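SLT domain-containing protein (Bdellovibrio bacteriovorus HD100, PDB 6TAB) is probably a lysozyme-like peptidoglycan hydrolase of altered substrate specificity that helps the periplasmic predator leave its prey cell. Local coordinates at residues 201-206 against 227-232; 130-135 against 212-217. All coordinates share one frame; numbering follows the deposited sequence.

How the contacts relate
Both contacts belong to the buried core of the same lysozyme-like domain, and their centres lie about 9 Å apart. Contact 1 joins helix 193-211 to the loop between strand 221-222 and helix 238-248. Contact 2 joins helix 125-144 to the loop that follows helix 193-211. Their segments alternate along the chain. They also touch: L204 CD1 lies 4.0 Å from W132 CZ3, and L232 O packs on A215 CB. Contact 1 is apolar; contact 2 is mainly so, with the Y131 hydroxyl oxygen touching I214. The helix supplies the isoleucine in contact 1 and the aromatics in contact 2. Contact 1 uses a face of the Y228 ring; contact 2 is smaller and uses the edge of W132.

Contact 1. Residues 201-206 against 227-232; sequences IRILDR and RYWSVL
I203 meets Y228 and W229 in the core of this lysozyme-like SLT domain. Helix 193-211 packs here against the loop that precedes helix 238-248. The I203 side chain packs against both aromatics, over the Y228 ring and obliquely on the six-membered ring of W229. I203 CB lies 3.9 Å from W229 CH2. CG2 stands anti to the backbone N, beside the carbonyl carbon. I203 CG2 lies 3.7 Å from W229 CZ3 and 3.8 Å from Y228 CB. CG1 takes the place beside the backbone N (chi1 -64°) and carries CD1 out over the Y228 ring. L204, the next residue on the helix, adds a second contact to the indole. L204 CD2 lies 3.9 Å from W229 CZ3, and the two side chains cross at about a right angle. Within the loop, Y228 CD1 sits 3.6 Å above the centre of one W229 face, so the aromatics also pack on each other. Their polar ends bond elsewhere: Y228 OH to S176 OG, and W229 NE1 to L170 O. These bonds help fix both rings. M139 of helix 125-144 also touches W229. I203 CD1 makes a CH-pi contact, 4.0 Å from the Y228 ring centroid and 3° off the ring normal.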
loop_
_atom_site.group_PDB
_atom_site.type_symbol
_atom_site.label_atom_id
_atom_site.label_comp_id
_atom_site.label_asym_id
_atom_site.label_seq_id
_atom_site.Cartn_x
_atom_site.Cartn_y
_atom_site.Cartn_z
ATOM N N ILE A 201 1.314 2.844 -4.986
ATOM C CA ILE A 201 2.675 3.394 -4.856
ATOM C C ILE A 201 2.640 4.941 -4.859
ATOM O O ILE A 201 3.318 5.579 -4.026
ATOM C CB ILE A 201 3.649 2.816 -5.918
ATOM C CG1 ILE A 201 3.851 1.306 -5.726
ATOM C CG2 ILE A 201 4.953 3.556 -5.870
ATOM C CD1 ILE A 201 4.445 0.585 -6.920
ATOM N N ARG A 202 1.888 5.554 -5.785
ATOM C CA ARG A 202 1.779 7.030 -5.828
ATOM C C ARG A 202 1.230 7.579 -4.497
ATOM O O ARG A 202 1.689 8.660 -4.038
ATOM C CB ARG A 202 0.894 7.510 -6.991
ATOM C CG ARG A 202 1.457 7.272 -8.389
ATOM C CD ARG A 202 0.494 7.778 -9.469
ATOM N NE ARG A 202 0.990 7.656 -10.828
ATOM C CZ ARG A 202 1.665 8.584 -11.511
ATOM N NH1 ARG A 202 2.063 9.707 -10.918
ATOM N NH2 ARG A 202 1.940 8.376 -12.795
ATOM N N ILE A 203 0.227 6.946 -3.888
ATOM C CA ILE A 203 -0.396 7.430 -2.652
ATOM C C ILE A 203 0.612 7.371 -1.491
ATOM O O ILE A 203 0.813 8.367 -0.753
ATOM C CB ILE A 203 -1.694 6.648 -2.349
ATOM C CG1 ILE A 203 -2.759 6.870 -3.438
ATOM C CG2 ILE A 203 -2.227 6.985 -0.964
ATOM C CD1 ILE A 203 -3.948 5.893 -3.366
ATOM N N LEU A 204 1.342 6.235 -1.364
ATOM C CA LEU A 204 2.404 6.097 -0.347
ATOM C C LEU A 204 3.540 7.113 -0.600
ATOM O O LEU A 204 4.093 7.705 0.354
ATOM C CB LEU A 204 2.942 4.664 -0.311
ATOM C CG LEU A 204 1.967 3.592 0.188
ATOM C CD1 LEU A 204 2.501 2.193 -0.089
ATOM C CD2 LEU A 204 1.694 3.735 1.700
ATOM N N ASP A 205 3.939 7.275 -1.869
ATOM C CA ASP A 205 5.038 8.192 -2.219
ATOM C C ASP A 205 4.724 9.637 -1.750
ATOM O O ASP A 205 5.640 10.376 -1.315
ATOM C CB ASP A 205 5.354 8.169 -3.722
ATOM C CG ASP A 205 6.596 8.939 -4.130
ATOM O OD1 ASP A 205 7.712 8.387 -3.920
ATOM O OD2 ASP A 205 6.454 10.066 -4.681
ATOM N N ARG A 206 3.488 10.054 -1.828
ATOM C CA ARG A 206 3.114 11.372 -1.367
ATOM C C ARG A 206 3.123 11.447 0.157
ATOM O O ARG A 206 3.815 12.282 0.705
ATOM C CB ARG A 206 1.713 11.769 -1.858
ATOM C CG ARG A 206 1.377 13.212 -1.426
ATOM C CD ARG A 206 -0.052 13.626 -1.413
ATOM N NE ARG A 206 -0.570 13.824 -2.722
ATOM C CZ ARG A 206 -1.857 14.139 -3.021
ATOM N NH1 ARG A 206 -2.843 14.287 -2.103
ATOM N NH2 ARG A 206 -2.163 14.243 -4.280
ATOM N N ARG A 227 -3.364 7.921 6.170
ATOM C CA ARG A 227 -4.215 9.004 5.574
ATOM C C ARG A 227 -5.287 8.405 4.635
ATOM O O ARG A 227 -6.416 8.933 4.567
ATOM C CB ARG A 227 -3.343 9.998 4.784
ATOM C CG ARG A 227 -2.383 10.849 5.612
ATOM C CD ARG A 227 -2.443 12.290 5.256
ATOM N NE ARG A 227 -1.446 13.088 5.943
ATOM C CZ ARG A 227 -1.539 14.414 5.993
ATOM N NH1 ARG A 227 -2.688 15.029 5.663
ATOM N NH2 ARG A 227 -0.498 15.111 6.419
ATOM N N TYR A 228 -4.962 7.324 3.905
ATOM C CA TYR A 228 -5.858 6.769 2.851
ATOM C C TYR A 228 -6.532 5.456 3.305
ATOM O O TYR A 228 -7.716 5.266 3.008
ATOM C CB TYR A 228 -5.085 6.533 1.536
ATOM C CG TYR A 228 -5.995 6.365 0.332
ATOM C CD1 TYR A 228 -6.487 5.113 -0.043
ATOM C CD2 TYR A 228 -6.402 7.468 -0.419
ATOM C CE1 TYR A 228 -7.385 4.969 -1.095
ATOM C CE2 TYR A 228 -7.284 7.336 -1.474
ATOM C CZ TYR A 228 -7.801 6.092 -1.804
ATOM O OH TYR A 228 -8.698 5.952 -2.842
ATOM N N TRP A 229 -5.787 4.548 3.961
ATOM C CA TRP A 229 -6.262 3.141 4.195
ATOM C C TRP A 229 -6.587 2.875 5.674
ATOM O O TRP A 229 -5.729 2.983 6.562
ATOM C CB TRP A 229 -5.236 2.119 3.689
ATOM C CG TRP A 229 -5.094 2.011 2.204
ATOM C CD1 TRP A 229 -5.937 1.351 1.357
ATOM C CD2 TRP A 229 -4.035 2.547 1.379
ATOM N NE1 TRP A 229 -5.503 1.455 0.063
ATOM C CE2 TRP A 229 -4.319 2.153 0.045
ATOM C CE3 TRP A 229 -2.878 3.323 1.628
ATOM C CZ2 TRP A 229 -3.447 2.459 -1.012
ATOM C CZ3 TRP A 229 -2.023 3.608 0.589
ATOM C CH2 TRP A 229 -2.316 3.206 -0.713
ATOM N N SER A 230 -7.818 2.409 5.918
ATOM C CA SER A 230 -8.275 2.046 7.262
ATOM C C SER A 230 -7.462 0.884 7.869
ATOM O O SER A 230 -7.254 0.842 9.088
ATOM C CB SER A 230 -9.754 1.721 7.222
ATOM O OG SER A 230 -9.997 0.499 6.505
ATOM N N VAL A 231 -6.961 -0.038 7.026
ATOM C CA VAL A 231 -6.211 -1.234 7.515
ATOM C C VAL A 231 -4.873 -0.826 8.145
ATOM O O VAL A 231 -4.303 -1.613 8.910
ATOM C CB VAL A 231 -6.018 -2.327 6.439
ATOM C CG1 VAL A 231 -7.372 -2.885 5.989
ATOM C CG2 VAL A 231 -5.124 -1.892 5.273
ATOM N N LEU A 232 -4.379 0.396 7.859
ATOM C CA LEU A 232 -3.125 0.925 8.447
ATOM C C LEU A 232 -3.387 1.772 9.706
ATOM O O LEU A 232 -2.406 2.244 10.314
ATOM C CB LEU A 232 -2.320 1.720 7.398
ATOM C CG LEU A 232 -1.725 0.909 6.250
ATOM C CD1 LEU A 232 -0.989 1.808 5.273
ATOM C CD2 LEU A 232 -0.804 -0.211 6.737
#

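Contact 2. Residues 130-135 against 212-217; sequences QYWAFV and GRIAGK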
loop_
_atom_site.group_PDB
_atom_site.type_symbol
_atom_site.label_atom_id
_atom_site.label_comp_id
_atom_site.label_asym_id
_atom_site.label_seq_id
_atom_site.Cartn_x
_atom_site.Cartn_y
_atom_site.Cartn_z
ATOM N N GLN A 130 12.048 -4.827 -1.719
ATOM C CA GLN A 130 11.454 -6.090 -1.239
ATOM C C GLN A 130 10.479 -5.829 -0.075
ATOM O O GLN A 130 9.383 -6.471 -0.026
ATOM C CB GLN A 130 12.549 -7.097 -0.851
ATOM C CG GLN A 130 13.328 -7.678 -2.033
ATOM C CD GLN A 130 14.490 -8.528 -1.578
ATOM O OE1 GLN A 130 14.352 -9.396 -0.714
ATOM N NE2 GLN A 130 15.653 -8.321 -2.179
ATOM N N TYR A 131 10.864 -4.971 0.888
ATOM C CA TYR A 131 10.038 -4.621 2.051
ATOM C C TYR A 131 8.678 -4.046 1.589
ATOM O O TYR A 131 7.597 -4.478 2.016
ATOM C CB TYR A 131 10.797 -3.610 2.964
ATOM C CG TYR A 131 9.936 -3.140 4.117
ATOM C CD1 TYR A 131 9.758 -3.920 5.250
ATOM C CD2 TYR A 131 9.259 -1.928 4.075
ATOM C CE1 TYR A 131 8.893 -3.567 6.277
ATOM C CE2 TYR A 131 8.431 -1.525 5.108
ATOM C CZ TYR A 131 8.231 -2.339 6.215
ATOM O OH TYR A 131 7.360 -1.962 7.214
ATOM N N TRP A 132 8.751 -3.010 0.730
ATOM C CA TRP A 132 7.515 -2.307 0.317
ATOM C C TRP A 132 6.600 -3.214 -0.516
ATOM O O TRP A 132 5.359 -3.112 -0.394
ATOM C CB TRP A 132 7.822 -0.943 -0.351
ATOM C CG TRP A 132 8.103 0.089 0.706
ATOM C CD1 TRP A 132 9.328 0.560 1.103
ATOM C CD2 TRP A 132 7.158 0.639 1.647
ATOM N NE1 TRP A 132 9.203 1.415 2.182
ATOM C CE2 TRP A 132 7.870 1.495 2.531
ATOM C CE3 TRP A 132 5.775 0.532 1.780
ATOM C CZ2 TRP A 132 7.226 2.128 3.593
ATOM C CZ3 TRP A 132 5.141 1.222 2.788
ATOM C CH2 TRP A 132 5.859 2.008 3.689
ATOM N N ALA A 133 7.169 -4.069 -1.380
ATOM C CA ALA A 133 6.295 -5.057 -2.101
ATOM C C ALA A 133 5.569 -6.002 -1.110
ATOM O O ALA A 133 4.374 -6.273 -1.276
ATOM C CB ALA A 133 7.072 -5.804 -3.142
ATOM N N PHE A 134 6.264 -6.451 -0.056
ATOM C CA PHE A 134 5.644 -7.290 0.956
ATOM C C PHE A 134 4.521 -6.527 1.686
ATOM O O PHE A 134 3.377 -7.020 1.884
ATOM C CB PHE A 134 6.670 -7.838 1.955
ATOM C CG PHE A 134 6.048 -8.780 2.968
ATOM C CD1 PHE A 134 5.451 -8.294 4.127
ATOM C CD2 PHE A 134 5.953 -10.150 2.724
ATOM C CE1 PHE A 134 4.805 -9.136 5.023
ATOM C CE2 PHE A 134 5.303 -10.992 3.621
ATOM C CZ PHE A 134 4.717 -10.497 4.764
ATOM N N VAL A 135 4.811 -5.294 2.166
ATOM C CA VAL A 135 3.785 -4.519 2.895
ATOM C C VAL A 135 2.549 -4.267 2.004
ATOM O O VAL A 135 1.394 -4.451 2.440
ATOM C CB VAL A 135 4.347 -3.214 3.482
ATOM C CG1 VAL A 135 3.243 -2.320 4.035
ATOM C CG2 VAL A 135 5.383 -3.520 4.565
ATOM N N GLY A 212 6.913 11.721 6.951
ATOM C CA GLY A 212 8.109 11.121 7.536
ATOM C C GLY A 212 7.858 9.865 8.365
ATOM O O GLY A 212 8.688 9.545 9.248
ATOM N N ARG A 213 6.752 9.143 8.101
ATOM C CA ARG A 213 6.373 7.954 8.885
ATOM C C ARG A 213 5.398 7.112 8.062
ATOM O O ARG A 213 4.742 7.615 7.127
ATOM C CB ARG A 213 5.833 8.351 10.260
ATOM C CG ARG A 213 4.604 9.227 10.225
ATOM C CD ARG A 213 4.210 9.817 11.600
ATOM N NE ARG A 213 3.815 8.755 12.501
ATOM C CZ ARG A 213 4.274 8.510 13.722
ATOM N NH1 ARG A 213 5.063 9.375 14.334
ATOM N NH2 ARG A 213 3.900 7.393 14.338
ATOM N N ILE A 214 5.337 5.817 8.426
ATOM C CA ILE A 214 4.494 4.838 7.712
ATOM C C ILE A 214 3.002 4.982 8.038
ATOM O O ILE A 214 2.149 4.889 7.119
ATOM C CB ILE A 214 4.999 3.411 7.977
ATOM C CG1 ILE A 214 6.411 3.223 7.401
ATOM C CG2 ILE A 214 4.029 2.342 7.461
ATOM C CD1 ILE A 214 7.143 1.957 7.845
ATOM N N ALA A 215 2.693 5.194 9.322
ATOM C CA ALA A 215 1.287 5.254 9.777
ATOM C C ALA A 215 1.235 6.059 11.090
ATOM O O ALA A 215 2.110 6.897 11.350
ATOM C CB ALA A 215 0.724 3.840 9.862
ATOM N N GLY A 216 0.201 5.825 11.902
ATOM C CA GLY A 216 0.019 6.434 13.240
ATOM C C GLY A 216 -0.799 7.728 13.211
ATOM O O GLY A 216 -1.077 8.309 12.169
ATOM N N LYS A 217 -1.255 8.124 14.403
ATOM C CA LYS A 217 -2.025 9.328 14.609
ATOM C C LYS A 217 -1.189 10.290 15.473
ATOM O O LYS A 217 -0.737 9.922 16.545
ATOM C CB LYS A 217 -3.363 9.005 15.281
ATOM C CG LYS A 217 -4.346 10.162 15.387
ATOM C CD LYS A 217 -5.598 9.863 16.219
ATOM C CE LYS A 217 -6.802 9.514 15.388
ATOM N NZ LYS A 217 -8.052 9.793 16.130
#
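Y131 and W132 of helix 125-144 meet I214 in the core of the lysozyme-like SLT fold. I214 lies in the loop between helix 193-211 and the small two-stranded sheet that starts with strand 217-218. The packing is mainly apolar.

Along the helix, Q130 faces elsewhere, its OE1 accepting bonds from the backbone N atoms of E75 and V76 near the start of the modelled chain. Y131 comes next and points toward the loop. Its CG is anti to the backbone N (chi1 176°), which sends the phenol out to I214 from the opposite direction. The touch is made by the hydroxyl oxygen: Y131 OH lies 4.0 Å from I214 CD1. That OH is also hydrogen-bonded to S247 OG of helix 238-248. W132 lies obliquely to I214 and offers the rim of its six-membered ring. W132 CH2 is 3.9 Å from I214 CG1, which sits at the edge of the indole, near its plane. The indole NE1 bonds to Y120 OH, which helps to set the ring's rotation. One turn on from Y131, V135 places CG2 3.5 Å above the Y131 ring, offset toward the rim.

The loop is held by polar bonds around I214. D112 accepts I214 N with OD1 and A215 N with OD2. F116 of helix 113-116 also touches both I214 and Y131. G212, with positive phi, is the first residue to leave the helical conformation after helix 193-211. Just beyond it, R213 reaches forward to the carbonyl of A215. R213 NE donates to A215 O at 2.8 Å, with an N-H...O angle of 169° and the oxygen 1° out of the guanidinium plane.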